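Local coordinates for protein Stk_08120 (Sulfolobus tokodaii str. 7, PDB 2EJX) that probably carries fatty acids, as a member of a thermoacidophile-specific family within the Bet v 1-like group of proteins, at residues Phe24-Pro36 against Val115-Ile129. Residues are numbered along the deposited sequence; the frame is centred on the assembly and turned at random.
Sequences FSDPAFTIPQIFP and VSSNLDRLAENIDEI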
loop_
_atom_site.group_PDB
_atom_site.type_symbol
_atom_site.label_atom_id
_atom_site.label_comp_id
_atom_site.label_asym_id
_atom_site.label_seq_id
_atom_site.Cartn_x
_atom_site.Cartn_y
_atom_site.Cartn_z
ATOM N N PHE A 24 0.740 4.291 6.791
ATOM C CA PHE A 24 0.103 3.431 5.789
ATOM C C PHE A 24 -1.219 4.040 5.276
ATOM O O PHE A 24 -1.606 3.777 4.123
ATOM C CB PHE A 24 -0.103 2.009 6.348
ATOM C CG PHE A 24 1.044 1.088 6.061
ATOM C CD1 PHE A 24 1.280 0.653 4.756
ATOM C CD2 PHE A 24 1.907 0.660 7.095
ATOM C CE1 PHE A 24 2.352 -0.194 4.460
ATOM C CE2 PHE A 24 2.953 -0.207 6.809
ATOM C CZ PHE A 24 3.187 -0.622 5.502
ATOM N N SER A 25 -1.852 4.904 6.090
ATOM C CA SER A 25 -3.111 5.617 5.675
ATOM C C SER A 25 -2.846 6.758 4.702
ATOM O O SER A 25 -3.774 7.342 4.141
ATOM C CB SER A 25 -3.857 6.164 6.893
ATOM O OG SER A 25 -3.280 7.373 7.379
ATOM N N ASP A 26 -1.580 7.138 4.525
ATOM C CA ASP A 26 -1.199 8.073 3.464
ATOM C C ASP A 26 -0.959 7.357 2.130
ATOM O O ASP A 26 0.018 6.612 1.961
ATOM C CB ASP A 26 0.069 8.840 3.880
ATOM C CG ASP A 26 0.521 9.875 2.843
ATOM O OD1 ASP A 26 -0.164 10.056 1.797
ATOM O OD2 ASP A 26 1.578 10.518 3.082
ATOM N N PRO A 27 -1.828 7.612 1.133
ATOM C CA PRO A 27 -1.628 6.851 -0.093
ATOM C C PRO A 27 -0.346 7.203 -0.826
ATOM O O PRO A 27 0.147 6.398 -1.604
ATOM C CB PRO A 27 -2.894 7.218 -0.945
ATOM C CG PRO A 27 -3.322 8.501 -0.455
ATOM C CD PRO A 27 -2.992 8.519 1.028
ATOM N N ALA A 28 0.223 8.382 -0.563
ATOM C CA ALA A 28 1.490 8.772 -1.169
ATOM C C ALA A 28 2.618 7.873 -0.665
ATOM O O ALA A 28 3.658 7.753 -1.290
ATOM C CB ALA A 28 1.800 10.208 -0.821
ATOM N N PHE A 29 2.403 7.259 0.487
ATOM C CA PHE A 29 3.345 6.252 0.981
ATOM C C PHE A 29 3.038 4.893 0.390
ATOM O O PHE A 29 3.851 4.298 -0.379
ATOM C CB PHE A 29 3.325 6.175 2.531
ATOM C CG PHE A 29 4.185 5.060 3.092
ATOM C CD1 PHE A 29 5.601 5.202 3.141
ATOM C CD2 PHE A 29 3.624 3.880 3.548
ATOM C CE1 PHE A 29 6.425 4.162 3.625
ATOM C CE2 PHE A 29 4.438 2.808 4.050
ATOM C CZ PHE A 29 5.850 2.954 4.112
ATOM N N THR A 30 1.810 4.453 0.675
ATOM C CA THR A 30 1.391 3.057 0.527
ATOM C C THR A 30 1.343 2.604 -0.936
ATOM O O THR A 30 1.777 1.495 -1.243
ATOM C CB THR A 30 0.052 2.847 1.227
ATOM O OG1 THR A 30 0.209 3.137 2.628
ATOM C CG2 THR A 30 -0.464 1.412 1.058
ATOM N N ILE A 31 0.822 3.443 -1.831
ATOM C CA ILE A 31 0.633 3.031 -3.224
ATOM C C ILE A 31 1.966 2.828 -3.967
ATOM O O ILE A 31 2.155 1.784 -4.572
ATOM C CB ILE A 31 -0.393 3.975 -3.999
ATOM C CG1 ILE A 31 -1.741 4.018 -3.273
ATOM C CG2 ILE A 31 -0.586 3.559 -5.421
ATOM C CD1 ILE A 31 -2.442 2.720 -3.170
ATOM N N PRO A 32 2.905 3.815 -3.931
ATOM C CA PRO A 32 4.200 3.566 -4.566
ATOM C C PRO A 32 4.975 2.400 -3.935
ATOM O O PRO A 32 5.705 1.688 -4.633
ATOM C CB PRO A 32 4.944 4.892 -4.361
ATOM C CG PRO A 32 3.802 5.904 -4.183
ATOM C CD PRO A 32 2.837 5.179 -3.378
ATOM N N GLN A 33 4.775 2.174 -2.650
ATOM C CA GLN A 33 5.470 1.061 -1.952
ATOM C C GLN A 33 5.003 -0.321 -2.369
ATOM O O GLN A 33 5.811 -1.261 -2.339
ATOM C CB GLN A 33 5.367 1.174 -0.431
ATOM C CG GLN A 33 6.193 2.283 0.214
ATOM C CD GLN A 33 7.696 2.013 0.253
ATOM O OE1 GLN A 33 8.506 2.899 0.620
ATOM N NE2 GLN A 33 8.079 0.821 -0.113
ATOM N N ILE A 34 3.706 -0.433 -2.718
ATOM C CA ILE A 34 3.065 -1.755 -2.922
ATOM C C ILE A 34 2.684 -2.065 -4.361
ATOM O O ILE A 34 2.928 -3.172 -4.859
ATOM C CB ILE A 34 1.846 -1.942 -1.952
ATOM C CG1 ILE A 34 2.336 -2.027 -0.485
ATOM C CG2 ILE A 34 1.066 -3.255 -2.261
ATOM C CD1 ILE A 34 1.266 -1.714 0.502
ATOM N N PHE A 35 2.121 -1.075 -5.065
ATOM C CA PHE A 35 1.634 -1.315 -6.413
ATOM C C PHE A 35 2.804 -1.525 -7.384
ATOM O O PHE A 35 3.895 -1.022 -7.118
ATOM C CB PHE A 35 0.690 -0.193 -6.861
ATOM C CG PHE A 35 -0.740 -0.426 -6.451
ATOM C CD1 PHE A 35 -1.062 -0.691 -5.122
ATOM C CD2 PHE A 35 -1.753 -0.446 -7.400
ATOM C CE1 PHE A 35 -2.380 -0.932 -4.724
ATOM C CE2 PHE A 35 -3.088 -0.705 -7.015
ATOM C CZ PHE A 35 -3.396 -0.926 -5.678
ATOM N N PRO A 36 2.599 -2.308 -8.479
ATOM C CA PRO A 36 3.717 -2.527 -9.415
ATOM C C PRO A 36 4.152 -1.288 -10.192
ATOM O O PRO A 36 3.353 -0.727 -10.942
ATOM C CB PRO A 36 3.194 -3.587 -10.404
ATOM C CG PRO A 36 1.872 -4.032 -9.893
ATOM C CD PRO A 36 1.369 -3.043 -8.879
ATOM N N VAL A 115 3.864 -7.263 -6.816
ATOM C CA VAL A 115 3.287 -6.941 -5.512
ATOM C C VAL A 115 3.939 -7.741 -4.393
ATOM O O VAL A 115 4.248 -7.176 -3.347
ATOM C CB VAL A 115 1.759 -7.169 -5.490
ATOM C CG1 VAL A 115 1.200 -7.071 -4.070
ATOM C CG2 VAL A 115 1.091 -6.103 -6.375
ATOM N N SER A 116 4.132 -9.048 -4.596
ATOM C CA SER A 116 4.794 -9.863 -3.558
ATOM C C SER A 116 6.236 -9.422 -3.328
ATOM O O SER A 116 6.699 -9.403 -2.190
ATOM C CB SER A 116 4.715 -11.371 -3.830
ATOM O OG SER A 116 5.344 -11.635 -5.062
ATOM N N SER A 117 6.953 -9.041 -4.376
ATOM C CA SER A 117 8.325 -8.547 -4.167
ATOM C C SER A 117 8.312 -7.250 -3.315
ATOM O O SER A 117 9.188 -7.001 -2.447
ATOM C CB SER A 117 9.012 -8.324 -5.526
ATOM O OG SER A 117 10.231 -7.612 -5.326
ATOM N N ASN A 118 7.383 -6.376 -3.627
ATOM C CA ASN A 118 7.189 -5.152 -2.846
ATOM C C ASN A 118 6.851 -5.438 -1.404
ATOM O O ASN A 118 7.423 -4.852 -0.493
ATOM C CB ASN A 118 6.071 -4.306 -3.464
ATOM C CG ASN A 118 6.558 -3.445 -4.624
ATOM O OD1 ASN A 118 7.744 -3.043 -4.689
ATOM N ND2 ASN A 118 5.653 -3.155 -5.554
ATOM N N LEU A 119 5.911 -6.353 -1.182
ATOM C CA LEU A 119 5.561 -6.695 0.190
ATOM C C LEU A 119 6.706 -7.322 0.982
ATOM O O LEU A 119 6.868 -7.040 2.170
ATOM C CB LEU A 119 4.282 -7.568 0.249
ATOM C CG LEU A 119 2.994 -6.911 -0.243
ATOM C CD1 LEU A 119 1.870 -7.944 -0.312
ATOM C CD2 LEU A 119 2.565 -5.715 0.673
ATOM N N ASP A 120 7.484 -8.189 0.334
ATOM C CA ASP A 120 8.685 -8.773 0.934
ATOM C C ASP A 120 9.696 -7.724 1.303
ATOM O O ASP A 120 10.226 -7.753 2.398
ATOM C CB ASP A 120 9.318 -9.803 -0.033
ATOM C CG ASP A 120 8.514 -11.091 -0.140
ATOM O OD1 ASP A 120 7.562 -11.287 0.613
ATOM O OD2 ASP A 120 8.860 -11.919 -0.983
ATOM N N ARG A 121 9.977 -6.791 0.370
ATOM C CA ARG A 121 10.916 -5.710 0.635
ATOM C C ARG A 121 10.415 -4.817 1.795
ATOM O O ARG A 121 11.171 -4.450 2.677
ATOM C CB ARG A 121 11.101 -4.868 -0.652
ATOM C CG ARG A 121 12.120 -3.727 -0.513
ATOM C CD ARG A 121 12.199 -2.873 -1.792
ATOM N NE ARG A 121 10.859 -2.503 -2.267
ATOM C CZ ARG A 121 10.076 -1.557 -1.732
ATOM N NH1 ARG A 121 10.446 -0.810 -0.674
ATOM N NH2 ARG A 121 8.858 -1.395 -2.246
ATOM N N LEU A 122 9.136 -4.477 1.798
ATOM C CA LEU A 122 8.561 -3.704 2.907
ATOM C C LEU A 122 8.707 -4.454 4.241
ATOM O O LEU A 122 9.133 -3.862 5.231
ATOM C CB LEU A 122 7.082 -3.376 2.606
ATOM C CG LEU A 122 6.312 -2.196 3.170
ATOM C CD1 LEU A 122 6.931 -0.846 2.792
ATOM C CD2 LEU A 122 4.872 -2.339 2.582
ATOM N N ALA A 123 8.396 -5.748 4.267
ATOM C CA ALA A 123 8.499 -6.519 5.507
ATOM C C ALA A 123 9.932 -6.545 6.043
ATOM O O ALA A 123 10.147 -6.421 7.240
ATOM C CB ALA A 123 7.980 -7.914 5.315
ATOM N N GLU A 124 10.907 -6.717 5.150
ATOM C CA GLU A 124 12.325 -6.852 5.506
ATOM C C GLU A 124 12.964 -5.552 5.933
ATOM O O GLU A 124 13.948 -5.590 6.671
ATOM C CB GLU A 124 13.130 -7.466 4.335
ATOM C CG GLU A 124 12.836 -8.949 4.075
ATOM C CD GLU A 124 13.205 -9.400 2.665
ATOM O OE1 GLU A 124 13.825 -8.609 1.895
ATOM O OE2 GLU A 124 12.835 -10.547 2.311
ATOM N N ASN A 125 12.427 -4.409 5.467
ATOM C CA ASN A 125 12.999 -3.089 5.713
ATOM C C ASN A 125 12.079 -2.103 6.466
ATOM O O ASN A 125 12.338 -0.910 6.520
ATOM C CB ASN A 125 13.440 -2.489 4.370
ATOM C CG ASN A 125 14.551 -3.329 3.716
ATOM O OD1 ASN A 125 15.727 -3.324 4.188
ATOM N ND2 ASN A 125 14.183 -4.090 2.684
ATOM N N ILE A 126 11.018 -2.613 7.075
ATOM C CA ILE A 126 9.927 -1.703 7.524
ATOM C C ILE A 126 10.393 -0.666 8.519
ATOM O O ILE A 126 10.065 0.516 8.396
ATOM C CB ILE A 126 8.702 -2.511 8.117
ATOM C CG1 ILE A 126 7.546 -1.594 8.472
ATOM C CG2 ILE A 126 9.153 -3.363 9.277
ATOM C CD1 ILE A 126 6.937 -0.825 7.294
ATOM N N ASP A 127 11.214 -1.066 9.484
ATOM C CA ASP A 127 11.545 -0.093 10.535
ATOM C C ASP A 127 12.482 1.062 10.060
ATOM O O ASP A 127 12.341 2.203 10.551
ATOM C CB ASP A 127 12.080 -0.815 11.756
ATOM C CG ASP A 127 10.960 -1.462 12.561
ATOM O OD1 ASP A 127 9.762 -1.303 12.205
ATOM O OD2 ASP A 127 11.276 -2.075 13.594
ATOM N N GLU A 128 13.398 0.737 9.133
ATOM C CA GLU A 128 14.296 1.707 8.468
ATOM C C GLU A 128 13.477 2.605 7.544
ATOM O O GLU A 128 13.638 3.813 7.549
ATOM C CB GLU A 128 15.411 1.004 7.660
ATOM C CG GLU A 128 16.355 0.064 8.498
ATOM C CD GLU A 128 15.934 -1.449 8.617
ATOM O OE1 GLU A 128 14.743 -1.835 8.457
ATOM O OE2 GLU A 128 16.845 -2.290 8.868
ATOM N N ILE A 129 12.539 2.016 6.802
ATOM C CA ILE A 129 11.662 2.856 5.928
ATOM C C ILE A 129 10.842 3.869 6.801
ATOM O O ILE A 129 10.755 5.084 6.526
ATOM C CB ILE A 129 10.751 1.943 5.103
ATOM C CG1 ILE A 129 11.579 1.244 3.997
ATOM C CG2 ILE A 129 9.547 2.796 4.550
ATOM C CD1 ILE A 129 10.902 -0.007 3.394
#
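V115 turns its CG2 branch to the C-terminal end of helix 27-34, lying 4.0 Å from P36 CD, while its CG1 faces the CG2 methyl of I34. One turn on, the amide of N118 hydrogen-bonds the carbonyl that ends this helix: ND2 donates to I34 O at 2.8 Å, arriving from well above the carbonyl plane, with an N-H...O angle of 147°. The other end of the amide is held within its own helix, since R121 NH2 points an N-H almost straight at N118 OD1, which lies in the guanidinium plane. Were this asparagine an alanine, I34 O would probably lose its side-chain donor and the R121 guanidinium the acceptor that fixes its turn. L119 sets CD2 against I34 CG1 (3.9 Å), its flank resting on strand 7-12. L122 is the central knob, seated among F24, F29, Q33 and I34. Its chi1 of -154°, with CG roughly anti to N, sends the branch point toward the short helix, where CD2 meets the edge of the F24 ring, 3.8 Å from CZ, and CD1 lies against the Q33 side chain. I126 adds CD1 obliquely to the same F24 ring, 4.1 Å from CE2, and also reaches strand 7-12. At the far end I129 brings CG2 to the edge of the F29 ring, 3.5 Å from CE1; F29 in turn lays CE2 over a face of F24. F24, ending helix 17-24, and I34 also touch strand 82-92. Short helices 17-24 and 27-34 thus meet long helix 105-137 (27-34 at 121°, axes 9.6 Å apart) over the antiparallel sheet, consistent with the helix-grip fold of the Bet v 1-like clan.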